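Local coordinates for structural PPIase-like protein L605 (Mimivirus, PDB 2OSE) that forms a homotrimer with the cyclophilin fold, occurs in the virion, and may bind cyclosporin A and isomerise peptidyl-prolyl bonds, at residues L31-F36 against G127-V132; C79-V84 against S145-T150; D7-G12 against F47-N52; K13-Y18 against A42-F47. All blocks are in the same frame, centred on the assembly; numbering follows the deposited sequence.

Contact 1 of 4, residues L31-F36 against G127-V132; sequences LQIKLF and GLLSLV
Leu129 pushes one methyl, CD2, into the angle between Leu35 and Ile33, and those two meetings make up the whole apolar contact. The tighter is Leu129 CD2 on Leu35 CD2, at 3.6 Å. Ile33 joins through its branch methyl, with Ile33 CG2 3.8 Å from Leu129 CD2, and these two side chains run at about a right angle to each other. Leu129 has CG anti to the backbone N (chi1 173°), which carries its methyls across the interior; Ile33 answers with CG2 likewise anti to its own N. The backbones stay well apart, the CA atoms of Ile33 and Leu129 being 7.9 Å from each other, and no hydrogen bond links the two segments. Phe47 of helix 41-52 packs on both Leu35 and Leu129 and covers this tight end. The other side of strand 26-35 is looser: Lys34 turns away from Leu129, partly open to solvent, and lies along Gln172 and Tyr174 of the adjoining strand. Inward-facing aliphatic groups that touch across the interior, from strands not paired with each other, belong to the closed antiparallel beta barrel of cyclophilins.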
loop_
_atom_site.group_PDB
_atom_site.type_symbol
_atom_site.label_atom_id
_atom_site.label_comp_id
_atom_site.label_asym_id
_atom_site.label_seq_id
_atom_site.Cartn_x
_atom_site.Cartn_y
_atom_site.Cartn_z
ATOM N N LEU A 31 6.441 -15.331 -21.403
ATOM C CA LEU A 31 5.737 -14.472 -22.362
ATOM C C LEU A 31 6.636 -14.208 -23.549
ATOM O O LEU A 31 7.826 -14.018 -23.378
ATOM C CB LEU A 31 5.348 -13.143 -21.701
ATOM C CG LEU A 31 4.481 -13.205 -20.437
ATOM C CD1 LEU A 31 4.250 -11.735 -19.952
ATOM C CD2 LEU A 31 3.151 -13.928 -20.662
ATOM N N GLN A 32 6.070 -14.250 -24.748
ATOM C CA GLN A 32 6.762 -13.941 -25.984
ATOM C C GLN A 32 6.005 -12.786 -26.573
ATOM O O GLN A 32 4.796 -12.860 -26.743
ATOM C CB GLN A 32 6.661 -15.134 -26.926
ATOM C CG GLN A 32 7.471 -16.396 -26.462
ATOM C CD GLN A 32 7.266 -17.515 -27.439
ATOM O OE1 GLN A 32 6.166 -18.037 -27.536
ATOM N NE2 GLN A 32 8.303 -17.872 -28.193
ATOM N N ILE A 33 6.712 -11.704 -26.860
ATOM C CA ILE A 33 6.054 -10.444 -27.189
ATOM C C ILE A 33 6.613 -9.905 -28.498
ATOM O O ILE A 33 7.830 -9.830 -28.667
ATOM C CB ILE A 33 6.295 -9.398 -26.053
ATOM C CG1 ILE A 33 5.614 -9.830 -24.743
ATOM C CG2 ILE A 33 5.767 -7.983 -26.447
ATOM C CD1 ILE A 33 6.176 -9.122 -23.511
ATOM N N LYS A 34 5.719 -9.561 -29.421
ATOM C CA LYS A 34 6.106 -8.877 -30.643
ATOM C C LYS A 34 5.818 -7.370 -30.521
ATOM O O LYS A 34 4.704 -6.994 -30.220
ATOM C CB LYS A 34 5.279 -9.429 -31.811
ATOM C CG LYS A 34 5.677 -8.834 -33.165
ATOM C CD LYS A 34 4.878 -9.529 -34.312
ATOM C CE LYS A 34 3.639 -8.831 -34.768
ATOM N NZ LYS A 34 3.367 -9.097 -36.244
ATOM N N LEU A 35 6.821 -6.540 -30.790
ATOM C CA LEU A 35 6.691 -5.100 -30.642
ATOM C C LEU A 35 6.440 -4.424 -31.988
ATOM O O LEU A 35 6.753 -4.982 -33.060
ATOM C CB LEU A 35 7.929 -4.504 -29.951
ATOM C CG LEU A 35 7.964 -5.036 -28.504
ATOM C CD1 LEU A 35 9.137 -6.008 -28.357
ATOM C CD2 LEU A 35 8.074 -3.957 -27.525
ATOM N N PHE A 36 5.853 -3.234 -31.924
ATOM C CA PHE A 36 5.478 -2.493 -33.131
ATOM C C PHE A 36 6.316 -1.222 -33.075
ATOM O O PHE A 36 5.897 -0.241 -32.488
ATOM C CB PHE A 36 3.983 -2.143 -33.170
ATOM C CG PHE A 36 3.029 -3.271 -32.740
ATOM C CD1 PHE A 36 3.142 -4.569 -33.254
ATOM C CD2 PHE A 36 1.999 -3.005 -31.853
ATOM C CE1 PHE A 36 2.256 -5.567 -32.863
ATOM C CE2 PHE A 36 1.108 -3.977 -31.468
ATOM C CZ PHE A 36 1.236 -5.270 -31.959
ATOM N N GLY A 127 -3.588 -9.358 -23.676
ATOM C CA GLY A 127 -2.198 -9.558 -24.065
ATOM C C GLY A 127 -1.587 -8.456 -24.893
ATOM O O GLY A 127 -0.653 -8.707 -25.645
ATOM N N LEU A 128 -2.081 -7.226 -24.753
ATOM C CA LEU A 128 -1.409 -6.069 -25.347
ATOM C C LEU A 128 -0.431 -5.487 -24.386
ATOM O O LEU A 128 -0.754 -5.361 -23.188
ATOM C CB LEU A 128 -2.433 -5.003 -25.749
ATOM C CG LEU A 128 -3.420 -5.404 -26.839
ATOM C CD1 LEU A 128 -4.302 -4.213 -27.130
ATOM C CD2 LEU A 128 -2.676 -5.796 -28.126
ATOM N N LEU A 129 0.766 -5.158 -24.893
ATOM C CA LEU A 129 1.825 -4.489 -24.152
ATOM C C LEU A 129 1.753 -2.975 -24.394
ATOM O O LEU A 129 1.622 -2.548 -25.548
ATOM C CB LEU A 129 3.218 -4.947 -24.646
ATOM C CG LEU A 129 4.439 -4.199 -24.074
ATOM C CD1 LEU A 129 4.638 -4.580 -22.602
ATOM C CD2 LEU A 129 5.702 -4.466 -24.900
ATOM N N SER A 130 1.907 -2.187 -23.330
ATOM C CA SER A 130 1.823 -0.728 -23.462
ATOM C C SER A 130 2.789 -0.053 -22.507
ATOM O O SER A 130 3.308 -0.701 -21.587
ATOM C CB SER A 130 0.370 -0.251 -23.310
ATOM O OG SER A 130 -0.197 -0.577 -22.031
ATOM N N LEU A 131 3.100 1.219 -22.756
ATOM C CA LEU A 131 3.989 1.952 -21.849
ATOM C C LEU A 131 3.149 2.897 -20.978
ATOM O O LEU A 131 2.228 3.522 -21.451
ATOM C CB LEU A 131 5.083 2.727 -22.601
ATOM C CG LEU A 131 6.061 1.868 -23.396
ATOM C CD1 LEU A 131 7.056 2.751 -24.190
ATOM C CD2 LEU A 131 6.808 0.838 -22.507
ATOM N N VAL A 132 3.483 2.966 -19.696
ATOM C CA VAL A 132 2.681 3.745 -18.755
ATOM C C VAL A 132 3.249 5.182 -18.680
ATOM O O VAL A 132 4.442 5.365 -18.398
ATOM C CB VAL A 132 2.651 3.051 -17.371
ATOM C CG1 VAL A 132 1.848 3.884 -16.330
ATOM C CG2 VAL A 132 2.064 1.615 -17.502
#

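Contact 2 of 4, residues C79-V84 against S145-T150; sequences CKFHNV and STFMIT
The closest pair of CA atoms, those of His82 and Thr146, is 10.0 Å apart, and no hydrogen bond joins segments 79-84 and 145-150, so the contact rests on side chains reaching across. Phe81 and Phe147 meet obliquely inside the barrel, with Phe81 CE1 4.2 Å from Phe147 CZ; Tyr76 and Phe47 each pack edge-to-face with Phe147. Beside the aromatic pair, His82 has its ring carbon CG set between the backbone N and the carbonyl carbon (chi1 61°), which lets the imidazole reach Thr146. There His82 NE2 lies 4.2 Å from Thr146 CG2, a methyl placed at the ring edge near its plane. The hydroxyl of Thr146 bonds to Asp144 instead. The other ring nitrogen has a local neighbour: Asn83 ND2 stands 2.6 Å from His82 ND1, nearly in the ring plane, suspiciously short for a hydrogen bond between two nitrogens. Asn83 probably stands where canonical cyclophilins carry the arginine of their Phe-His-Arg motif, and Gly192 of a neighbouring subunit packs on both His82 and Asn83. Of the two imidazole nitrogens, then, only ND1 has a polar neighbour, at a doubtful distance; NE2 is buried against the methyl with no partner in the model.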
loop_
_atom_site.group_PDB
_atom_site.type_symbol
_atom_site.label_atom_id
_atom_site.label_comp_id
_atom_site.label_asym_id
_atom_site.label_seq_id
_atom_site.Cartn_x
_atom_site.Cartn_y
_atom_site.Cartn_z
ATOM N N CYS A 79 12.760 -7.488 -11.959
ATOM C CA CYS A 79 11.644 -6.563 -11.711
ATOM C C CYS A 79 10.399 -7.266 -11.207
ATOM O O CYS A 79 10.023 -8.339 -11.720
ATOM C CB CYS A 79 11.271 -5.813 -12.981
ATOM S SG CYS A 79 12.446 -4.586 -13.420
ATOM N N LYS A 80 9.753 -6.654 -10.217
ATOM C CA LYS A 80 8.481 -7.154 -9.697
ATOM C C LYS A 80 7.322 -6.573 -10.498
ATOM O O LYS A 80 7.430 -5.483 -11.068
ATOM C CB LYS A 80 8.302 -6.790 -8.216
ATOM C CG LYS A 80 9.470 -7.247 -7.315
ATOM C CD LYS A 80 9.169 -6.993 -5.827
ATOM C CE LYS A 80 10.349 -7.478 -4.945
ATOM N NZ LYS A 80 10.153 -6.970 -3.532
ATOM N N PHE A 81 6.215 -7.308 -10.546
ATOM C CA PHE A 81 4.981 -6.758 -11.068
ATOM C C PHE A 81 4.348 -6.024 -9.906
ATOM O O PHE A 81 3.886 -6.657 -8.955
ATOM C CB PHE A 81 4.090 -7.851 -11.679
ATOM C CG PHE A 81 4.612 -8.341 -13.005
ATOM C CD1 PHE A 81 4.277 -7.666 -14.192
ATOM C CD2 PHE A 81 5.500 -9.395 -13.062
ATOM C CE1 PHE A 81 4.814 -8.078 -15.427
ATOM C CE2 PHE A 81 6.028 -9.831 -14.288
ATOM C CZ PHE A 81 5.678 -9.169 -15.469
ATOM N N HIS A 82 4.367 -4.695 -9.985
ATOM C CA HIS A 82 4.104 -3.824 -8.812
ATOM C C HIS A 82 2.668 -3.338 -8.668
ATOM O O HIS A 82 2.246 -2.930 -7.567
ATOM C CB HIS A 82 5.117 -2.661 -8.729
ATOM C CG HIS A 82 5.118 -1.725 -9.910
ATOM N ND1 HIS A 82 4.052 -0.909 -10.223
ATOM C CD2 HIS A 82 6.092 -1.418 -10.800
ATOM C CE1 HIS A 82 4.358 -0.155 -11.260
ATOM N NE2 HIS A 82 5.590 -0.447 -11.635
ATOM N N ASN A 83 1.915 -3.375 -9.765
ATOM C CA ASN A 83 0.518 -2.995 -9.770
ATOM C C ASN A 83 -0.123 -4.091 -10.588
ATOM O O ASN A 83 0.336 -4.364 -11.732
ATOM C CB ASN A 83 0.284 -1.645 -10.491
ATOM C CG ASN A 83 0.508 -0.421 -9.602
ATOM O OD1 ASN A 83 -0.442 0.291 -9.283
ATOM N ND2 ASN A 83 1.758 -0.162 -9.215
ATOM N N VAL A 84 -1.129 -4.746 -10.004
ATOM C CA VAL A 84 -1.809 -5.886 -10.621
ATOM C C VAL A 84 -3.280 -5.744 -10.320
ATOM O O VAL A 84 -3.665 -5.322 -9.201
ATOM C CB VAL A 84 -1.264 -7.275 -10.181
ATOM C CG1 VAL A 84 0.239 -7.416 -10.495
ATOM C CG2 VAL A 84 -1.564 -7.578 -8.683
ATOM N N SER A 145 10.729 2.954 -18.514
ATOM C CA SER A 145 10.712 1.490 -18.504
ATOM C C SER A 145 9.400 0.835 -18.017
ATOM O O SER A 145 9.239 -0.391 -18.153
ATOM C CB SER A 145 11.865 1.011 -17.625
ATOM O OG SER A 145 11.748 1.558 -16.309
ATOM N N THR A 146 8.510 1.633 -17.415
ATOM C CA THR A 146 7.219 1.182 -16.881
ATOM C C THR A 146 6.237 0.723 -17.965
ATOM O O THR A 146 5.885 1.475 -18.866
ATOM C CB THR A 146 6.511 2.289 -16.032
ATOM O OG1 THR A 146 7.461 2.850 -15.106
ATOM C CG2 THR A 146 5.311 1.682 -15.244
ATOM N N PHE A 147 5.792 -0.525 -17.859
ATOM C CA PHE A 147 5.003 -1.106 -18.927
ATOM C C PHE A 147 3.835 -1.905 -18.355
ATOM O O PHE A 147 3.893 -2.387 -17.237
ATOM C CB PHE A 147 5.909 -1.972 -19.845
ATOM C CG PHE A 147 6.324 -3.298 -19.231
ATOM C CD1 PHE A 147 5.460 -4.393 -19.265
ATOM C CD2 PHE A 147 7.562 -3.447 -18.632
ATOM C CE1 PHE A 147 5.830 -5.599 -18.727
ATOM C CE2 PHE A 147 7.958 -4.666 -18.079
ATOM C CZ PHE A 147 7.090 -5.730 -18.132
ATOM N N MET A 148 2.788 -2.055 -19.150
ATOM C CA MET A 148 1.583 -2.727 -18.753
ATOM C C MET A 148 1.263 -3.833 -19.764
ATOM O O MET A 148 1.457 -3.648 -20.955
ATOM C CB MET A 148 0.454 -1.702 -18.790
ATOM C CG MET A 148 -0.910 -2.238 -18.367
ATOM S SD MET A 148 -2.249 -1.054 -18.563
ATOM C CE MET A 148 -1.897 0.023 -17.132
ATOM N N ILE A 149 0.729 -4.956 -19.268
ATOM C CA ILE A 149 0.136 -5.996 -20.134
ATOM C C ILE A 149 -1.287 -6.248 -19.699
ATOM O O ILE A 149 -1.568 -6.457 -18.488
ATOM C CB ILE A 149 0.987 -7.330 -20.100
ATOM C CG1 ILE A 149 2.434 -7.059 -20.534
ATOM C CG2 ILE A 149 0.338 -8.426 -20.953
ATOM C CD1 ILE A 149 3.336 -8.273 -20.457
ATOM N N THR A 150 -2.204 -6.258 -20.665
ATOM C CA THR A 150 -3.613 -6.504 -20.357
ATOM C C THR A 150 -3.883 -7.991 -20.139
ATOM O O THR A 150 -3.365 -8.856 -20.896
ATOM C CB THR A 150 -4.582 -5.983 -21.465
ATOM O OG1 THR A 150 -4.114 -6.420 -22.758
ATOM C CG2 THR A 150 -4.665 -4.455 -21.459
#

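Contact 3 of 4, residues D7-G12 against F47-N52; sequences DLPNSG and FVQLTN
Ser11 OG and Gln49 NE2 converge on one acceptor, Glu45 OE1, one turn before Gln49 on helix 41-52: the serine makes a sound hydrogen bond to it, the glutamine a weak one. This helix closes one end of the cyclophilin barrel, and here the N-terminal arm that precedes strand 16-23 is laid along its outer side. Between themselves the two groups are crowded rather than bonded, for Ser11 OG and Gln49 NE2 are 2.9 Å apart but at a poor angle. Gln49 folds back at chi2 (-52°), and that bend brings its amide over the arm instead of letting it run straight out from the helix. There the amide also makes a loose van der Waals approach to the proline ring, Gln49 NE2 lying 4.3 Å from Pro9 CG. Val48 CG1 touches the same hydroxymethyl group of the serine, at 3.8 Å from Ser11 OG, with Ser11 CB close behind at 4.0 Å. The arm is shaped for this by an Asx turn directly around Ser11. In it Gly12 N donates to Asn10 OD1 at 3.1 Å, the donor lying in the carbonyl plane with a C=O...N angle of 154°.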
loop_
_atom_site.group_PDB
_atom_site.type_symbol
_atom_site.label_atom_id
_atom_site.label_comp_id
_atom_site.label_asym_id
_atom_site.label_seq_id
_atom_site.Cartn_x
_atom_site.Cartn_y
_atom_site.Cartn_z
ATOM N N ASP A 7 19.696 9.745 -31.896
ATOM C CA ASP A 7 20.260 8.718 -32.770
ATOM C C ASP A 7 19.880 7.292 -32.307
ATOM O O ASP A 7 20.708 6.544 -31.775
ATOM C CB ASP A 7 21.788 8.901 -32.849
ATOM C CG ASP A 7 22.432 8.096 -33.991
ATOM O OD1 ASP A 7 21.781 7.907 -35.055
ATOM O OD2 ASP A 7 23.602 7.666 -33.813
ATOM N N LEU A 8 18.620 6.933 -32.519
ATOM C CA LEU A 8 18.038 5.712 -31.950
ATOM C C LEU A 8 18.609 4.438 -32.553
ATOM O O LEU A 8 18.784 4.365 -33.780
ATOM C CB LEU A 8 16.529 5.696 -32.194
ATOM C CG LEU A 8 15.588 6.579 -31.388
ATOM C CD1 LEU A 8 14.184 6.245 -31.832
ATOM C CD2 LEU A 8 15.780 6.329 -29.898
ATOM N N PRO A 9 18.834 3.401 -31.713
ATOM C CA PRO A 9 19.238 2.129 -32.322
ATOM C C PRO A 9 18.068 1.610 -33.138
ATOM O O PRO A 9 16.958 2.159 -33.066
ATOM C CB PRO A 9 19.541 1.221 -31.120
ATOM C CG PRO A 9 18.737 1.805 -29.996
ATOM C CD PRO A 9 18.697 3.298 -30.247
ATOM N N ASN A 10 18.306 0.611 -33.971
ATOM C CA ASN A 10 17.179 0.037 -34.691
ATOM C C ASN A 10 17.197 -1.463 -34.544
ATOM O O ASN A 10 18.121 -2.129 -35.019
ATOM C CB ASN A 10 17.146 0.484 -36.152
ATOM C CG ASN A 10 15.805 0.243 -36.792
ATOM O OD1 ASN A 10 15.220 -0.834 -36.648
ATOM N ND2 ASN A 10 15.300 1.243 -37.513
ATOM N N SER A 11 16.187 -1.981 -33.844
ATOM C CA SER A 11 16.192 -3.375 -33.425
ATOM C C SER A 11 15.369 -4.245 -34.369
ATOM O O SER A 11 15.259 -5.463 -34.170
ATOM C CB SER A 11 15.713 -3.503 -31.972
ATOM O OG SER A 11 16.732 -3.105 -31.061
ATOM N N GLY A 12 14.812 -3.593 -35.387
ATOM C CA GLY A 12 13.963 -4.197 -36.382
ATOM C C GLY A 12 12.606 -3.524 -36.346
ATOM O O GLY A 12 12.293 -2.819 -35.397
ATOM N N PHE A 47 12.310 -0.402 -24.404
ATOM C CA PHE A 47 11.800 -1.706 -23.964
ATOM C C PHE A 47 12.712 -2.839 -24.424
ATOM O O PHE A 47 13.167 -3.643 -23.608
ATOM C CB PHE A 47 10.366 -1.944 -24.446
ATOM C CG PHE A 47 9.729 -3.182 -23.841
ATOM C CD1 PHE A 47 9.014 -3.098 -22.641
ATOM C CD2 PHE A 47 9.852 -4.434 -24.469
ATOM C CE1 PHE A 47 8.441 -4.237 -22.056
ATOM C CE2 PHE A 47 9.278 -5.589 -23.892
ATOM C CZ PHE A 47 8.562 -5.487 -22.696
ATOM N N VAL A 48 12.992 -2.901 -25.728
ATOM C CA VAL A 48 13.874 -3.954 -26.250
ATOM C C VAL A 48 15.285 -3.952 -25.635
ATOM O O VAL A 48 15.818 -5.016 -25.307
ATOM C CB VAL A 48 13.938 -3.955 -27.824
ATOM C CG1 VAL A 48 14.871 -5.027 -28.324
ATOM C CG2 VAL A 48 12.585 -4.174 -28.437
ATOM N N GLN A 49 15.909 -2.777 -25.458
ATOM C CA GLN A 49 17.273 -2.795 -24.906
ATOM C C GLN A 49 17.312 -3.162 -23.445
ATOM O O GLN A 49 18.313 -3.671 -22.957
ATOM C CB GLN A 49 18.015 -1.475 -25.147
ATOM C CG GLN A 49 18.118 -1.086 -26.603
ATOM C CD GLN A 49 18.688 -2.186 -27.493
ATOM O OE1 GLN A 49 19.544 -2.974 -27.078
ATOM N NE2 GLN A 49 18.227 -2.224 -28.736
ATOM N N LEU A 50 16.218 -2.902 -22.733
ATOM C CA LEU A 50 16.142 -3.311 -21.321
ATOM C C LEU A 50 15.925 -4.809 -21.210
ATOM O O LEU A 50 16.285 -5.443 -20.229
ATOM C CB LEU A 50 15.010 -2.577 -20.627
ATOM C CG LEU A 50 15.353 -1.119 -20.265
ATOM C CD1 LEU A 50 14.152 -0.509 -19.586
ATOM C CD2 LEU A 50 16.551 -1.091 -19.333
ATOM N N THR A 51 15.296 -5.360 -22.231
ATOM C CA THR A 51 15.098 -6.775 -22.318
ATOM C C THR A 51 16.439 -7.461 -22.576
ATOM O O THR A 51 16.755 -8.474 -21.962
ATOM C CB THR A 51 14.080 -6.994 -23.424
ATOM O OG1 THR A 51 12.781 -7.064 -22.835
ATOM C CG2 THR A 51 14.399 -8.170 -24.217
ATOM N N ASN A 52 17.260 -6.867 -23.437
ATOM C CA ASN A 52 18.633 -7.346 -23.629
ATOM C C ASN A 52 19.579 -7.223 -22.439
ATOM O O ASN A 52 20.478 -8.060 -22.288
ATOM C CB ASN A 52 19.267 -6.757 -24.884
ATOM C CG ASN A 52 19.458 -7.812 -25.946
ATOM O OD1 ASN A 52 18.490 -8.421 -26.403
ATOM N ND2 ASN A 52 20.712 -8.094 -26.289
#

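Contact 4 of 4, residues K13-Y18 against A42-F47; sequences KNPRVY and AGVENF
Val17 and Phe47 form the closer of two apolar meetings by which helix 41-52 is seated on the start of strand 16-23, closing an end of the cyclophilin beta barrel. Val17 CG2 approaches the rim of the phenyl ring, near its plane, at 3.9 Å from Phe47 CE2. The second meeting is slacker: Pro15 CG is 4.4 Å from Val44 CG1. Pro15 and Val17 are two apart in sequence and both face the helix, while Val44 and Phe47 are three apart and lie on one helical flank, so the pairs sit side by side. Phe47 reaches the strand because its CG is anti to the backbone N (chi1 -171°), which directs the ring inward. In the next shell, the ring of Tyr76 meets that of Phe47 with the planes at about 45°, and backbone bonds from Val17 to Ile33 and from Pro15 to Leu35 hold the strand to its neighbour. Glu45, on the same helix, is anchored by a salt bridge from its OE2 to Arg37 NE. Ordinary helical bonds, each to the residue four back, continue through this turn: Asn46 N to Ala42 O and, in the turn that carries the ring, Phe47 N to Gly43 O at 3.1 Å.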
loop_
_atom_site.group_PDB
_atom_site.type_symbol
_atom_site.label_atom_id
_atom_site.label_comp_id
_atom_site.label_asym_id
_atom_site.label_seq_id
_atom_site.Cartn_x
_atom_site.Cartn_y
_atom_site.Cartn_z
ATOM N N LYS A 13 11.807 -3.776 -37.375
ATOM C CA LYS A 13 10.449 -3.295 -37.481
ATOM C C LYS A 13 9.520 -3.914 -36.421
ATOM O O LYS A 13 8.660 -3.231 -35.862
ATOM C CB LYS A 13 9.921 -3.597 -38.888
ATOM C CG LYS A 13 8.452 -3.226 -39.128
ATOM C CD LYS A 13 7.936 -3.728 -40.495
ATOM C CE LYS A 13 6.812 -2.821 -41.025
ATOM N NZ LYS A 13 5.762 -3.570 -41.813
ATOM N N ASN A 14 9.673 -5.219 -36.198
ATOM C CA ASN A 14 8.880 -5.943 -35.224
ATOM C C ASN A 14 9.798 -6.808 -34.383
ATOM O O ASN A 14 9.852 -8.024 -34.578
ATOM C CB ASN A 14 7.809 -6.785 -35.892
ATOM C CG ASN A 14 6.748 -5.943 -36.578
ATOM O OD1 ASN A 14 6.707 -5.880 -37.806
ATOM N ND2 ASN A 14 5.887 -5.301 -35.801
ATOM N N PRO A 15 10.543 -6.182 -33.452
ATOM C CA PRO A 15 11.419 -6.985 -32.619
ATOM C C PRO A 15 10.563 -7.967 -31.836
ATOM O O PRO A 15 9.428 -7.666 -31.533
ATOM C CB PRO A 15 12.036 -5.967 -31.649
ATOM C CG PRO A 15 11.826 -4.645 -32.290
ATOM C CD PRO A 15 10.579 -4.751 -33.091
ATOM N N ARG A 16 11.101 -9.137 -31.532
ATOM C CA ARG A 16 10.397 -10.092 -30.685
ATOM C C ARG A 16 11.245 -10.352 -29.491
ATOM O O ARG A 16 12.457 -10.479 -29.625
ATOM C CB ARG A 16 10.124 -11.391 -31.433
ATOM C CG ARG A 16 9.063 -11.242 -32.512
ATOM C CD ARG A 16 8.869 -12.538 -33.279
ATOM N NE ARG A 16 8.097 -12.259 -34.470
ATOM C CZ ARG A 16 6.821 -12.533 -34.634
ATOM N NH1 ARG A 16 6.167 -13.209 -33.724
ATOM N NH2 ARG A 16 6.206 -12.160 -35.762
ATOM N N VAL A 17 10.621 -10.440 -28.323
ATOM C CA VAL A 17 11.355 -10.629 -27.066
ATOM C C VAL A 17 10.628 -11.639 -26.205
ATOM O O VAL A 17 9.451 -11.929 -26.446
ATOM C CB VAL A 17 11.504 -9.321 -26.269
ATOM C CG1 VAL A 17 12.278 -8.241 -27.073
ATOM C CG2 VAL A 17 10.113 -8.818 -25.821
ATOM N N TYR A 18 11.323 -12.156 -25.195
ATOM C CA TYR A 18 10.735 -13.074 -24.218
ATOM C C TYR A 18 11.003 -12.627 -22.779
ATOM O O TYR A 18 11.988 -11.924 -22.497
ATOM C CB TYR A 18 11.264 -14.507 -24.434
ATOM C CG TYR A 18 12.790 -14.587 -24.423
ATOM C CD1 TYR A 18 13.481 -14.810 -23.235
ATOM C CD2 TYR A 18 13.541 -14.399 -25.604
ATOM C CE1 TYR A 18 14.905 -14.861 -23.211
ATOM C CE2 TYR A 18 14.957 -14.428 -25.577
ATOM C CZ TYR A 18 15.618 -14.659 -24.374
ATOM O OH TYR A 18 17.014 -14.694 -24.343
ATOM N N ALA A 42 11.121 5.409 -29.868
ATOM C CA ALA A 42 12.005 5.527 -28.703
ATOM C C ALA A 42 11.544 4.647 -27.521
ATOM O O ALA A 42 12.357 4.166 -26.764
ATOM C CB ALA A 42 12.098 7.022 -28.235
ATOM N N GLY A 43 10.239 4.485 -27.369
ATOM C CA GLY A 43 9.690 3.674 -26.267
ATOM C C GLY A 43 9.869 2.182 -26.505
ATOM O O GLY A 43 10.142 1.436 -25.572
ATOM N N VAL A 44 9.705 1.767 -27.753
ATOM C CA VAL A 44 10.019 0.390 -28.216
ATOM C C VAL A 44 11.503 0.046 -28.053
ATOM O O VAL A 44 11.852 -1.023 -27.511
ATOM C CB VAL A 44 9.526 0.177 -29.665
ATOM C CG1 VAL A 44 10.084 -1.153 -30.269
ATOM C CG2 VAL A 44 8.025 0.170 -29.663
ATOM N N GLU A 45 12.388 0.939 -28.505
ATOM C CA GLU A 45 13.820 0.680 -28.342
ATOM C C GLU A 45 14.255 0.591 -26.886
ATOM O O GLU A 45 15.052 -0.271 -26.530
ATOM C CB GLU A 45 14.703 1.673 -29.158
ATOM C CG GLU A 45 14.556 1.525 -30.672
ATOM C CD GLU A 45 14.984 0.148 -31.247
ATOM O OE1 GLU A 45 15.850 -0.553 -30.675
ATOM O OE2 GLU A 45 14.437 -0.221 -32.308
ATOM N N ASN A 46 13.697 1.449 -26.030
ATOM C CA ASN A 46 14.004 1.353 -24.613
ATOM C C ASN A 46 13.530 0.005 -24.059
ATOM O O ASN A 46 14.261 -0.653 -23.354
ATOM C CB ASN A 46 13.343 2.506 -23.841
ATOM C CG ASN A 46 13.692 2.505 -22.355
ATOM O OD1 ASN A 46 14.874 2.443 -21.974
ATOM N ND2 ASN A 46 12.657 2.594 -21.500
ATOM N N PHE A 47 12.310 -0.402 -24.404
ATOM C CA PHE A 47 11.800 -1.706 -23.964
ATOM C C PHE A 47 12.712 -2.839 -24.424
ATOM O O PHE A 47 13.167 -3.643 -23.608
ATOM C CB PHE A 47 10.366 -1.944 -24.446
ATOM C CG PHE A 47 9.729 -3.182 -23.841
ATOM C CD1 PHE A 47 9.014 -3.098 -22.641
ATOM C CD2 PHE A 47 9.852 -4.434 -24.469
ATOM C CE1 PHE A 47 8.441 -4.237 -22.056
ATOM C CE2 PHE A 47 9.278 -5.589 -23.892
ATOM C CZ PHE A 47 8.562 -5.487 -22.696
#

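How the contacts relate
Phe47 ties the set together: contacts 3 and 4 share it, and their centres lie about 6 Å apart. Its ring reaches contact 1 through Phe47 CZ, 3.8 Å from Leu129 CD2, and contact 2 through Phe47 CE1, 3.6 Å from Phe147 CD2. Contacts 1 and 2, with centres about 11 Å apart, also share the sheet directly, where Ser130 N and Met148 O probably bond at 2.8 Å. Contact 4 likewise joins contact 1 through the pairing of strands 16-23 and 26-35. Contact 2, about 16 Å from contact 4 between centres, borders the expected substrate groove, probably through Asn83 and Met148; a neighbouring subunit packs there through Gly192 and Arg193.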